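Local coordinates for succinyl-CoA ligase (ADP-forming) subunit alpha (Methanosaeta concilii, PDB 6HXI), which binds coenzyme A and combines regions of the CoA-ligase family and of the citrate synthase C-terminal domain family in one chain, at residues V7-N12 / I134-A139; K69-A74 / T97-K102; R91-T96 / V109-E114. One frame throughout, in Å; residues are numbered along the deposited sequence.

Overall arrangement
Near the N terminus, residues 7-12 meet 134-139 in contact 1 and close the longest of the three loops. Contacts 2 and 3 both nest inside this loop. Residues 69-74 begin helix 71-77 and meet 97-102 on helix 93-102 in contact 2. Residues 91-96 lead into that same helix and meet 109-114 in contact 3. Contacts 2 and 3 therefore cross along the chain, their centres about 12 Å apart. Contact 3 ties helix 93-102 to strand 108-111. Strand 134-136 of contact 1 is the next strand in the sheet. Contacts 1 and 3 both reach coenzyme A past the ends of these two strands.

Contact 1. Residues V7-N12 / I134-A139; sequences VLFDIN and IVIGPA. With COA (coenzyme A), chain G.
L8 and I136 bridge the gap between two well-separated backbones by meeting tip to tip. L8 CD2 lies 3.6 Å from I136 CD1, while the nearest pair of CA atoms, L8 and I134, is 8.7 Å apart. No hydrogen bond crosses, so the contact is wholly apolar. The second branch of L8 goes to I134, with L8 CD1 3.9 Å from I134 CD1. The fork of the leucine thus spans two residues of the same strand face. In I136, chi1 of -67° puts CG1 beside the backbone N, and chi2 of 134° swings CD1 out to L8. F9 CZ approaches the same methyl beside L8 CD2, at 4.2 Å from I136 CD1. L8 CB also sits over the centre of one face of the F9 ring. Beyond F9 the loop is shaped by an Asx turn. There D10 OD1 accepts from N12 N at 2.8 Å.

The neighbours of I134 and I136 in the sheet are V109 and V111, held by backbone hydrogen bonds. R107 bonds to V7 O and so ties the N-terminal loop to the same region. After I136 come G137 and a cis peptide before P138. They bring A139 C to 3.5 Å from coenzyme A C3P. Here an N-terminal loop covers the strand that is outermost, within this chain, in a Rossmann-like sheet, and the loop after that strand enters the coenzyme A pocket.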
loop_
_atom_site.group_PDB
_atom_site.type_symbol
_atom_site.label_atom_id
_atom_site.label_comp_id
_atom_site.label_asym_id
_atom_site.label_seq_id
_atom_site.Cartn_x
_atom_site.Cartn_y
_atom_site.Cartn_z
ATOM N N VAL B 7 -61.596 -10.394 -5.996
ATOM C CA VAL B 7 -60.231 -10.912 -6.156
ATOM C C VAL B 7 -59.242 -10.071 -5.321
ATOM O O VAL B 7 -59.125 -8.854 -5.527
ATOM C CB VAL B 7 -59.777 -11.008 -7.641
ATOM C CG1 VAL B 7 -58.354 -11.536 -7.747
ATOM C CG2 VAL B 7 -60.719 -11.877 -8.460
ATOM N N LEU B 8 -58.514 -10.718 -4.401
ATOM C CA LEU B 8 -57.510 -9.979 -3.638
ATOM C C LEU B 8 -56.220 -10.043 -4.435
ATOM O O LEU B 8 -55.697 -8.998 -4.833
ATOM C CB LEU B 8 -57.342 -10.563 -2.236
ATOM C CG LEU B 8 -57.139 -9.583 -1.075
ATOM C CD1 LEU B 8 -58.375 -8.719 -0.834
ATOM C CD2 LEU B 8 -56.846 -10.348 0.194
ATOM N N PHE B 9 -55.763 -11.278 -4.755
ATOM C CA PHE B 9 -54.548 -11.535 -5.532
ATOM C C PHE B 9 -54.778 -12.512 -6.619
ATOM O O PHE B 9 -55.502 -13.486 -6.435
ATOM C CB PHE B 9 -53.426 -12.131 -4.686
ATOM C CG PHE B 9 -53.358 -11.661 -3.270
ATOM C CD1 PHE B 9 -52.986 -10.357 -2.974
ATOM C CD2 PHE B 9 -53.623 -12.530 -2.224
ATOM C CE1 PHE B 9 -52.919 -9.917 -1.653
ATOM C CE2 PHE B 9 -53.557 -12.092 -0.899
ATOM C CZ PHE B 9 -53.219 -10.783 -0.626
ATOM N N ASP B 10 -54.059 -12.326 -7.711
ATOM C CA ASP B 10 -54.071 -13.247 -8.831
ATOM C C ASP B 10 -52.637 -13.489 -9.302
ATOM O O ASP B 10 -51.670 -13.044 -8.662
ATOM C CB ASP B 10 -55.007 -12.767 -9.965
ATOM C CG ASP B 10 -54.778 -11.355 -10.485
ATOM O OD1 ASP B 10 -53.597 -10.987 -10.736
ATOM O OD2 ASP B 10 -55.786 -10.642 -10.730
ATOM N N ILE B 11 -52.510 -14.196 -10.423
ATOM C CA ILE B 11 -51.251 -14.556 -11.031
ATOM C C ILE B 11 -50.549 -13.322 -11.633
ATOM O O ILE B 11 -49.381 -13.416 -11.983
ATOM C CB ILE B 11 -51.493 -15.730 -12.023
ATOM C CG1 ILE B 11 -50.196 -16.534 -12.253
ATOM C CG2 ILE B 11 -52.152 -15.275 -13.329
ATOM C CD1 ILE B 11 -50.348 -18.067 -12.325
ATOM N N ASN B 12 -51.246 -12.168 -11.727
ATOM C CA ASN B 12 -50.653 -10.927 -12.248
ATOM C C ASN B 12 -50.340 -9.898 -11.142
ATOM O O ASN B 12 -49.831 -8.809 -11.440
ATOM C CB ASN B 12 -51.512 -10.315 -13.357
ATOM C CG ASN B 12 -51.711 -11.230 -14.538
ATOM O OD1 ASN B 12 -50.765 -11.577 -15.255
ATOM N ND2 ASN B 12 -52.952 -11.660 -14.744
ATOM N N ILE B 134 -57.613 -2.684 1.548
ATOM C CA ILE B 134 -57.637 -3.838 2.462
ATOM C C ILE B 134 -56.397 -3.881 3.350
ATOM O O ILE B 134 -55.283 -3.721 2.847
ATOM C CB ILE B 134 -57.895 -5.191 1.705
ATOM C CG1 ILE B 134 -59.330 -5.234 1.113
ATOM C CG2 ILE B 134 -57.652 -6.439 2.577
ATOM C CD1 ILE B 134 -59.386 -4.928 -0.381
ATOM N N VAL B 135 -56.592 -4.088 4.661
ATOM C CA VAL B 135 -55.489 -4.283 5.587
ATOM C C VAL B 135 -55.627 -5.703 6.160
ATOM O O VAL B 135 -56.629 -6.003 6.808
ATOM C CB VAL B 135 -55.327 -3.201 6.703
ATOM C CG1 VAL B 135 -54.235 -3.596 7.704
ATOM C CG2 VAL B 135 -55.014 -1.843 6.108
ATOM N N ILE B 136 -54.651 -6.571 5.876
ATOM C CA ILE B 136 -54.613 -7.921 6.423
ATOM C C ILE B 136 -53.616 -7.817 7.568
ATOM O O ILE B 136 -52.473 -7.427 7.362
ATOM C CB ILE B 136 -54.252 -9.035 5.386
ATOM C CG1 ILE B 136 -55.379 -9.183 4.329
ATOM C CG2 ILE B 136 -54.020 -10.375 6.073
ATOM C CD1 ILE B 136 -54.884 -9.265 2.965
ATOM N N GLY B 137 -54.094 -8.067 8.774
ATOM C CA GLY B 137 -53.302 -7.963 9.986
ATOM C C GLY B 137 -53.800 -6.846 10.877
ATOM O O GLY B 137 -54.931 -6.388 10.692
ATOM N N PRO B 138 -53.027 -6.399 11.888
ATOM C CA PRO B 138 -51.652 -6.816 12.253
ATOM C C PRO B 138 -51.581 -8.210 12.852
ATOM O O PRO B 138 -52.621 -8.850 13.037
ATOM C CB PRO B 138 -51.208 -5.737 13.275
ATOM C CG PRO B 138 -52.233 -4.625 13.179
ATOM C CD PRO B 138 -53.504 -5.311 12.765
ATOM N N ALA B 139 -50.353 -8.666 13.176
ATOM C CA ALA B 139 -50.070 -9.955 13.813
ATOM C C ALA B 139 -50.533 -11.157 12.973
ATOM O O ALA B 139 -51.141 -12.093 13.495
ATOM C CB ALA B 139 -50.657 -9.994 15.234
HETATM N N1A COA G . -28.831 1.146 15.687
HETATM C C2A COA G . -30.046 1.569 16.054
HETATM N N3A COA G . -31.231 0.967 15.882
HETATM C C4A COA G . -31.096 -0.177 15.193
HETATM C C5A COA G . -29.912 -0.736 14.742
HETATM C C6A COA G . -28.724 -0.041 15.043
HETATM N N6A COA G . -27.508 -0.504 14.759
HETATM N N7A COA G . -30.163 -1.869 13.984
HETATM C C8A COA G . -31.467 -1.976 14.003
HETATM N N9A COA G . -32.099 -0.985 14.711
HETATM C C1B COA G . -33.538 -0.794 14.891
HETATM C C2B COA G . -34.354 -0.687 13.609
HETATM O O2B COA G . -34.298 0.635 13.069
HETATM C C3B COA G . -35.748 -1.041 14.140
HETATM O O3B COA G . -36.373 0.078 14.804
HETATM P P3B COA G . -37.953 0.264 14.928
HETATM O O7A COA G . -38.494 -0.992 15.522
HETATM O O8A COA G . -38.150 1.465 15.781
HETATM O O9A COA G . -38.452 0.563 13.503
HETATM C C4B COA G . -35.472 -2.033 15.276
HETATM O O4B COA G . -34.070 -1.901 15.592
HETATM C C5B COA G . -35.805 -3.472 14.974
HETATM O O5B COA G . -35.305 -3.770 13.656
HETATM P P1A COA G . -36.177 -4.654 12.592
HETATM O O1A COA G . -35.385 -5.183 11.453
HETATM O O2A COA G . -37.449 -3.940 12.161
HETATM O O3A COA G . -36.545 -5.810 13.628
HETATM P P2A COA G . -37.160 -7.278 13.670
HETATM O O4A COA G . -36.082 -8.274 13.521
HETATM O O5A COA G . -37.812 -7.392 15.029
HETATM O O6A COA G . -38.244 -7.384 12.470
HETATM C CBP COA G . -40.531 -8.224 12.350
HETATM C CCP COA G . -39.626 -7.023 12.646
HETATM C CDP COA G . -41.990 -7.776 12.520
HETATM C CEP COA G . -40.323 -8.742 10.913
HETATM C CAP COA G . -40.195 -9.358 13.357
HETATM O OAP COA G . -40.100 -8.860 14.679
HETATM C C9P COA G . -41.107 -10.578 13.342
HETATM O O9P COA G . -40.947 -11.455 12.490
HETATM N N8P COA G . -42.052 -10.638 14.294
HETATM C C7P COA G . -43.056 -11.692 14.347
HETATM C C6P COA G . -44.442 -11.152 14.123
HETATM C C5P COA G . -45.504 -12.216 14.277
HETATM O O5P COA G . -45.333 -13.172 15.032
HETATM N N4P COA G . -46.602 -12.066 13.537
HETATM C C3P COA G . -47.668 -13.057 13.490
HETATM C C2P COA G . -47.360 -14.204 12.548
HETATM S S1P COA G . -48.878 -15.196 12.483
#

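Contact 2. Residues K69-A74 / T97-K102; sequences KTIPLA and TMEALK
E99 reaches from helix 93-102 to the first turn of helix 71-77, where it meets I71 and P72. Its CB already points toward that turn. CG is anti to the backbone N (chi1 -163°), and the extended chain beyond it carries the carboxylate across. E99 CD comes to 3.9 Å from P72 CD. The two oxygens at the tip have different partners. E99 OE1 lies against the proline ring, 3.4 Å from P72 CD. E99 OE2 is 3.9 Å from I71 CD1 and accepts a hydrogen bond from a water at 2.8 Å. That water accepts in turn from I71 N at 3.0 Å, so it links the carboxylate to the start of the helix. This helix end would probably stabilise the negative charge. T70 is the N-cap residue, and T70 OG1 accepts from L73 N at 3.3 Å. I71 CG2 packs 3.9 Å from A100 CA, and A100 presents both its CA and its CB to the isoleucine.

The two helices lie side by side against the parallel part of the sheet. I71 packs on I46 of strand 42-46, and A100 packs on V109 of strand 108-111.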
loop_
_atom_site.group_PDB
_atom_site.type_symbol
_atom_site.label_atom_id
_atom_site.label_comp_id
_atom_site.label_asym_id
_atom_site.label_seq_id
_atom_site.Cartn_x
_atom_site.Cartn_y
_atom_site.Cartn_z
ATOM N N LYS B 69 -35.602 3.378 -0.736
ATOM C CA LYS B 69 -35.577 3.855 0.649
ATOM C C LYS B 69 -36.973 4.179 1.187
ATOM O O LYS B 69 -37.204 4.030 2.391
ATOM C CB LYS B 69 -34.675 5.099 0.773
ATOM C CG LYS B 69 -33.346 4.846 1.478
ATOM C CD LYS B 69 -32.816 6.119 2.134
ATOM C CE LYS B 69 -31.795 5.819 3.213
ATOM N NZ LYS B 69 -31.410 7.025 3.989
ATOM N N THR B 70 -37.891 4.664 0.311
ATOM C CA THR B 70 -39.248 5.077 0.715
ATOM C C THR B 70 -40.363 4.424 -0.123
ATOM O O THR B 70 -40.133 3.979 -1.247
ATOM C CB THR B 70 -39.404 6.635 0.685
ATOM O OG1 THR B 70 -39.534 7.089 -0.669
ATOM C CG2 THR B 70 -38.262 7.386 1.377
ATOM N N ILE B 71 -41.582 4.414 0.440
ATOM C CA ILE B 71 -42.802 3.911 -0.197
ATOM C C ILE B 71 -43.198 4.820 -1.392
ATOM O O ILE B 71 -43.386 4.260 -2.471
ATOM C CB ILE B 71 -43.939 3.686 0.814
ATOM C CG1 ILE B 71 -43.577 2.577 1.815
ATOM C CG2 ILE B 71 -45.277 3.388 0.101
ATOM C CD1 ILE B 71 -44.358 2.646 3.192
ATOM N N PRO B 72 -43.280 6.186 -1.270
ATOM C CA PRO B 72 -43.602 7.014 -2.453
ATOM C C PRO B 72 -42.634 6.866 -3.636
ATOM O O PRO B 72 -43.074 6.968 -4.775
ATOM C CB PRO B 72 -43.574 8.445 -1.899
ATOM C CG PRO B 72 -43.839 8.290 -0.454
ATOM C CD PRO B 72 -43.122 7.038 -0.075
ATOM N N LEU B 73 -41.332 6.643 -3.382
ATOM C CA LEU B 73 -40.352 6.486 -4.466
ATOM C C LEU B 73 -40.549 5.167 -5.209
ATOM O O LEU B 73 -40.478 5.144 -6.443
ATOM C CB LEU B 73 -38.910 6.610 -3.969
ATOM C CG LEU B 73 -38.389 8.029 -3.759
ATOM C CD1 LEU B 73 -37.126 8.019 -2.935
ATOM C CD2 LEU B 73 -38.119 8.731 -5.084
ATOM N N ALA B 74 -40.840 4.088 -4.466
ATOM C CA ALA B 74 -41.099 2.766 -5.046
ATOM C C ALA B 74 -42.394 2.793 -5.831
ATOM O O ALA B 74 -42.411 2.322 -6.965
ATOM C CB ALA B 74 -41.159 1.704 -3.962
ATOM N N THR B 97 -47.751 1.638 7.197
ATOM C CA THR B 97 -49.040 1.201 6.618
ATOM C C THR B 97 -49.867 2.409 6.173
ATOM O O THR B 97 -50.422 2.402 5.072
ATOM C CB THR B 97 -49.846 0.338 7.593
ATOM O OG1 THR B 97 -49.041 -0.770 8.004
ATOM C CG2 THR B 97 -51.147 -0.160 6.980
ATOM N N MET B 98 -49.907 3.452 7.022
ATOM C CA MET B 98 -50.625 4.679 6.750
ATOM C C MET B 98 -50.069 5.369 5.511
ATOM O O MET B 98 -50.850 5.788 4.649
ATOM C CB MET B 98 -50.663 5.595 7.985
ATOM C CG MET B 98 -51.549 5.059 9.121
ATOM S SD MET B 98 -53.309 4.975 8.719
ATOM C CE MET B 98 -53.746 6.749 8.765
ATOM N N GLU B 99 -48.731 5.405 5.381
ATOM C CA GLU B 99 -48.072 5.968 4.196
ATOM C C GLU B 99 -48.414 5.161 2.928
ATOM O O GLU B 99 -48.745 5.752 1.909
ATOM C CB GLU B 99 -46.558 6.067 4.415
ATOM C CG GLU B 99 -45.855 6.992 3.436
ATOM C CD GLU B 99 -44.362 7.157 3.659
ATOM O OE1 GLU B 99 -43.781 8.113 3.094
ATOM O OE2 GLU B 99 -43.776 6.341 4.411
ATOM N N ALA B 100 -48.381 3.821 3.003
ATOM C CA ALA B 100 -48.740 2.974 1.867
ATOM C C ALA B 100 -50.217 3.154 1.463
ATOM O O ALA B 100 -50.512 3.193 0.263
ATOM C CB ALA B 100 -48.459 1.519 2.191
ATOM N N LEU B 101 -51.143 3.276 2.463
ATOM C CA LEU B 101 -52.589 3.459 2.224
ATOM C C LEU B 101 -52.883 4.818 1.540
ATOM O O LEU B 101 -53.818 4.924 0.748
ATOM C CB LEU B 101 -53.409 3.316 3.535
ATOM C CG LEU B 101 -53.543 1.911 4.180
ATOM C CD1 LEU B 101 -54.231 1.994 5.542
ATOM C CD2 LEU B 101 -54.328 0.934 3.295
ATOM N N LYS B 102 -52.068 5.833 1.820
ATOM C CA LYS B 102 -52.179 7.163 1.216
ATOM C C LYS B 102 -51.722 7.173 -0.265
ATOM O O LYS B 102 -52.063 8.097 -0.998
ATOM C CB LYS B 102 -51.461 8.231 2.071
ATOM C CG LYS B 102 -52.246 8.581 3.342
ATOM C CD LYS B 102 -51.364 9.097 4.479
ATOM C CE LYS B 102 -52.091 9.100 5.811
ATOM N NZ LYS B 102 -51.200 9.496 6.938
HETATM O O HOH W 1 -41.446 5.177 3.331
#

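Contact 3. Residues R91-T96 / V109-E114; sequences RSAFET and VAVIAE. With COA (coenzyme A), chain G.
A93 CB rests against V111 CG1 and A113 CB, which lie next to each other on one side of it. A93 CB is 3.9 Å from V111 CG1 and 4.1 Å from A113 CB. With chi1 at -173°, V111 swings CG1 away from its own N and toward the first turn of helix 93-102. No hydrogen bond crosses between the segments.

Just before A93 is S92, at the N-cap. S92 O holds the helix start twice over, accepting from T96 N and, at 2.9 Å, from T96 OG1. The serine side chain makes no capping bond. Instead S92 OG donates a hydrogen bond to coenzyme A O9A, on the 3'-phosphate, at 2.7 Å. The helix thus begins beside this phosphate, and its N-terminal end would be expected to help offset the charge.

Strand 83-86, helix 93-102 and strand 108-111 form a beta-alpha-beta unit of the Rossmann-like domain, and coenzyme A lies along the loops that follow the strands.

R91 bends at chi3 (-65°) and turns one edge of its guanidinium to the phosphate, with coenzyme A P3B near the plane. R91 NE and NH1 both donate to coenzyme A O7A, each at 2.8 Å. On the strand side, I112 O accepts from coenzyme A N4P at 2.9 Å, in a nearly straight bond of 172°.

S89 OG, itself bonded to coenzyme A, also bonds R91 N. K479 of the second subunit bonds both S92 OG and coenzyme A. Farther out, Y225 of the citrate lyase chain packs on R91.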
loop_
_atom_site.group_PDB
_atom_site.type_symbol
_atom_site.label_atom_id
_atom_site.label_comp_id
_atom_site.label_asym_id
_atom_site.label_seq_id
_atom_site.Cartn_x
_atom_site.Cartn_y
_atom_site.Cartn_z
ATOM N N ARG B 91 -43.370 -0.919 16.275
ATOM C CA ARG B 91 -43.042 0.477 16.530
ATOM C C ARG B 91 -43.170 1.314 15.271
ATOM O O ARG B 91 -43.371 2.521 15.380
ATOM C CB ARG B 91 -41.630 0.603 17.138
ATOM C CG ARG B 91 -41.520 -0.031 18.533
ATOM C CD ARG B 91 -40.074 -0.116 19.022
ATOM N NE ARG B 91 -39.326 -1.015 18.163
ATOM C CZ ARG B 91 -39.224 -2.325 18.344
ATOM N NH1 ARG B 91 -38.620 -3.069 17.448
ATOM N NH2 ARG B 91 -39.707 -2.890 19.437
ATOM N N SER B 92 -43.118 0.682 14.085
ATOM C CA SER B 92 -43.138 1.358 12.785
ATOM C C SER B 92 -44.287 0.960 11.862
ATOM O O SER B 92 -44.472 1.582 10.815
ATOM C CB SER B 92 -41.814 1.120 12.068
ATOM O OG SER B 92 -40.754 1.724 12.788
ATOM N N ALA B 93 -45.015 -0.103 12.221
ATOM C CA ALA B 93 -46.116 -0.666 11.443
ATOM C C ALA B 93 -47.184 0.358 11.086
ATOM O O ALA B 93 -47.586 0.405 9.924
ATOM C CB ALA B 93 -46.722 -1.841 12.177
ATOM N N PHE B 94 -47.614 1.212 12.058
ATOM C CA PHE B 94 -48.636 2.222 11.788
ATOM C C PHE B 94 -48.222 3.248 10.745
ATOM O O PHE B 94 -48.915 3.402 9.746
ATOM C CB PHE B 94 -49.100 2.909 13.078
ATOM C CG PHE B 94 -50.208 3.931 12.918
ATOM C CD1 PHE B 94 -51.533 3.532 12.791
ATOM C CD2 PHE B 94 -49.930 5.295 12.955
ATOM C CE1 PHE B 94 -52.554 4.481 12.659
ATOM C CE2 PHE B 94 -50.950 6.241 12.831
ATOM C CZ PHE B 94 -52.255 5.829 12.689
ATOM N N GLU B 95 -47.115 3.961 10.985
ATOM C CA GLU B 95 -46.636 5.008 10.087
ATOM C C GLU B 95 -46.434 4.520 8.638
ATOM O O GLU B 95 -46.857 5.195 7.702
ATOM C CB GLU B 95 -45.339 5.634 10.631
ATOM C CG GLU B 95 -45.543 6.662 11.734
ATOM C CD GLU B 95 -44.625 7.879 11.706
ATOM O OE1 GLU B 95 -45.059 8.960 12.174
ATOM O OE2 GLU B 95 -43.486 7.762 11.188
ATOM N N THR B 96 -45.824 3.345 8.473
ATOM C CA THR B 96 -45.533 2.752 7.160
ATOM C C THR B 96 -46.819 2.263 6.463
ATOM O O THR B 96 -46.978 2.521 5.272
ATOM C CB THR B 96 -44.425 1.688 7.283
ATOM O OG1 THR B 96 -44.879 0.632 8.133
ATOM C CG2 THR B 96 -43.095 2.285 7.839
ATOM N N VAL B 109 -52.451 -3.884 2.069
ATOM C CA VAL B 109 -51.305 -3.846 2.950
ATOM C C VAL B 109 -51.467 -4.999 3.933
ATOM O O VAL B 109 -52.502 -5.091 4.591
ATOM C CB VAL B 109 -51.058 -2.492 3.694
ATOM C CG1 VAL B 109 -49.719 -2.514 4.423
ATOM C CG2 VAL B 109 -51.143 -1.291 2.757
ATOM N N ALA B 110 -50.458 -5.879 4.016
ATOM C CA ALA B 110 -50.423 -6.976 4.972
ATOM C C ALA B 110 -49.448 -6.571 6.065
ATOM O O ALA B 110 -48.274 -6.320 5.771
ATOM C CB ALA B 110 -49.951 -8.259 4.286
ATOM N N VAL B 111 -49.947 -6.421 7.294
ATOM C CA VAL B 111 -49.184 -6.018 8.481
ATOM C C VAL B 111 -48.782 -7.272 9.264
ATOM O O VAL B 111 -49.627 -7.925 9.865
ATOM C CB VAL B 111 -49.942 -4.981 9.363
ATOM C CG1 VAL B 111 -49.049 -4.460 10.480
ATOM C CG2 VAL B 111 -50.476 -3.819 8.528
ATOM N N ILE B 112 -47.496 -7.588 9.268
ATOM C CA ILE B 112 -46.962 -8.784 9.926
ATOM C C ILE B 112 -46.716 -8.574 11.431
ATOM O O ILE B 112 -46.846 -9.529 12.195
ATOM C CB ILE B 112 -45.661 -9.293 9.202
ATOM C CG1 ILE B 112 -45.821 -9.410 7.641
ATOM C CG2 ILE B 112 -45.101 -10.582 9.800
ATOM C CD1 ILE B 112 -46.969 -10.153 7.039
ATOM N N ALA B 113 -46.321 -7.356 11.845
ATOM C CA ALA B 113 -45.951 -7.079 13.229
ATOM C C ALA B 113 -46.977 -7.462 14.259
ATOM O O ALA B 113 -48.172 -7.260 14.078
ATOM C CB ALA B 113 -45.572 -5.617 13.406
ATOM N N GLU B 114 -46.482 -8.040 15.347
ATOM C CA GLU B 114 -47.227 -8.412 16.527
ATOM C C GLU B 114 -46.909 -7.323 17.567
ATOM O O GLU B 114 -45.773 -6.823 17.606
ATOM C CB GLU B 114 -46.755 -9.782 17.030
ATOM C CG GLU B 114 -47.664 -10.335 18.130
ATOM C CD GLU B 114 -47.641 -11.827 18.418
ATOM O OE1 GLU B 114 -48.729 -12.387 18.695
ATOM O OE2 GLU B 114 -46.540 -12.428 18.415
HETATM N N1A COA G . -28.831 1.146 15.687
HETATM C C2A COA G . -30.046 1.569 16.054
HETATM N N3A COA G . -31.231 0.967 15.882
HETATM C C4A COA G . -31.096 -0.177 15.193
HETATM C C5A COA G . -29.912 -0.736 14.742
HETATM C C6A COA G . -28.724 -0.041 15.043
HETATM N N6A COA G . -27.508 -0.504 14.759
HETATM N N7A COA G . -30.163 -1.869 13.984
HETATM C C8A COA G . -31.467 -1.976 14.003
HETATM N N9A COA G . -32.099 -0.985 14.711
HETATM C C1B COA G . -33.538 -0.794 14.891
HETATM C C2B COA G . -34.354 -0.687 13.609
HETATM O O2B COA G . -34.298 0.635 13.069
HETATM C C3B COA G . -35.748 -1.041 14.140
HETATM O O3B COA G . -36.373 0.078 14.804
HETATM P P3B COA G . -37.953 0.264 14.928
HETATM O O7A COA G . -38.494 -0.992 15.522
HETATM O O8A COA G . -38.150 1.465 15.781
HETATM O O9A COA G . -38.452 0.563 13.503
HETATM C C4B COA G . -35.472 -2.033 15.276
HETATM O O4B COA G . -34.070 -1.901 15.592
HETATM C C5B COA G . -35.805 -3.472 14.974
HETATM O O5B COA G . -35.305 -3.770 13.656
HETATM P P1A COA G . -36.177 -4.654 12.592
HETATM O O1A COA G . -35.385 -5.183 11.453
HETATM O O2A COA G . -37.449 -3.940 12.161
HETATM O O3A COA G . -36.545 -5.810 13.628
HETATM P P2A COA G . -37.160 -7.278 13.670
HETATM O O4A COA G . -36.082 -8.274 13.521
HETATM O O5A COA G . -37.812 -7.392 15.029
HETATM O O6A COA G . -38.244 -7.384 12.470
HETATM C CBP COA G . -40.531 -8.224 12.350
HETATM C CCP COA G . -39.626 -7.023 12.646
HETATM C CDP COA G . -41.990 -7.776 12.520
HETATM C CEP COA G . -40.323 -8.742 10.913
HETATM C CAP COA G . -40.195 -9.358 13.357
HETATM O OAP COA G . -40.100 -8.860 14.679
HETATM C C9P COA G . -41.107 -10.578 13.342
HETATM O O9P COA G . -40.947 -11.455 12.490
HETATM N N8P COA G . -42.052 -10.638 14.294
HETATM C C7P COA G . -43.056 -11.692 14.347
HETATM C C6P COA G . -44.442 -11.152 14.123
HETATM C C5P COA G . -45.504 -12.216 14.277
HETATM O O5P COA G . -45.333 -13.172 15.032
HETATM N N4P COA G . -46.602 -12.066 13.537
HETATM C C3P COA G . -47.668 -13.057 13.490
HETATM C C2P COA G . -47.360 -14.204 12.548
HETATM S S1P COA G . -48.878 -15.196 12.483
#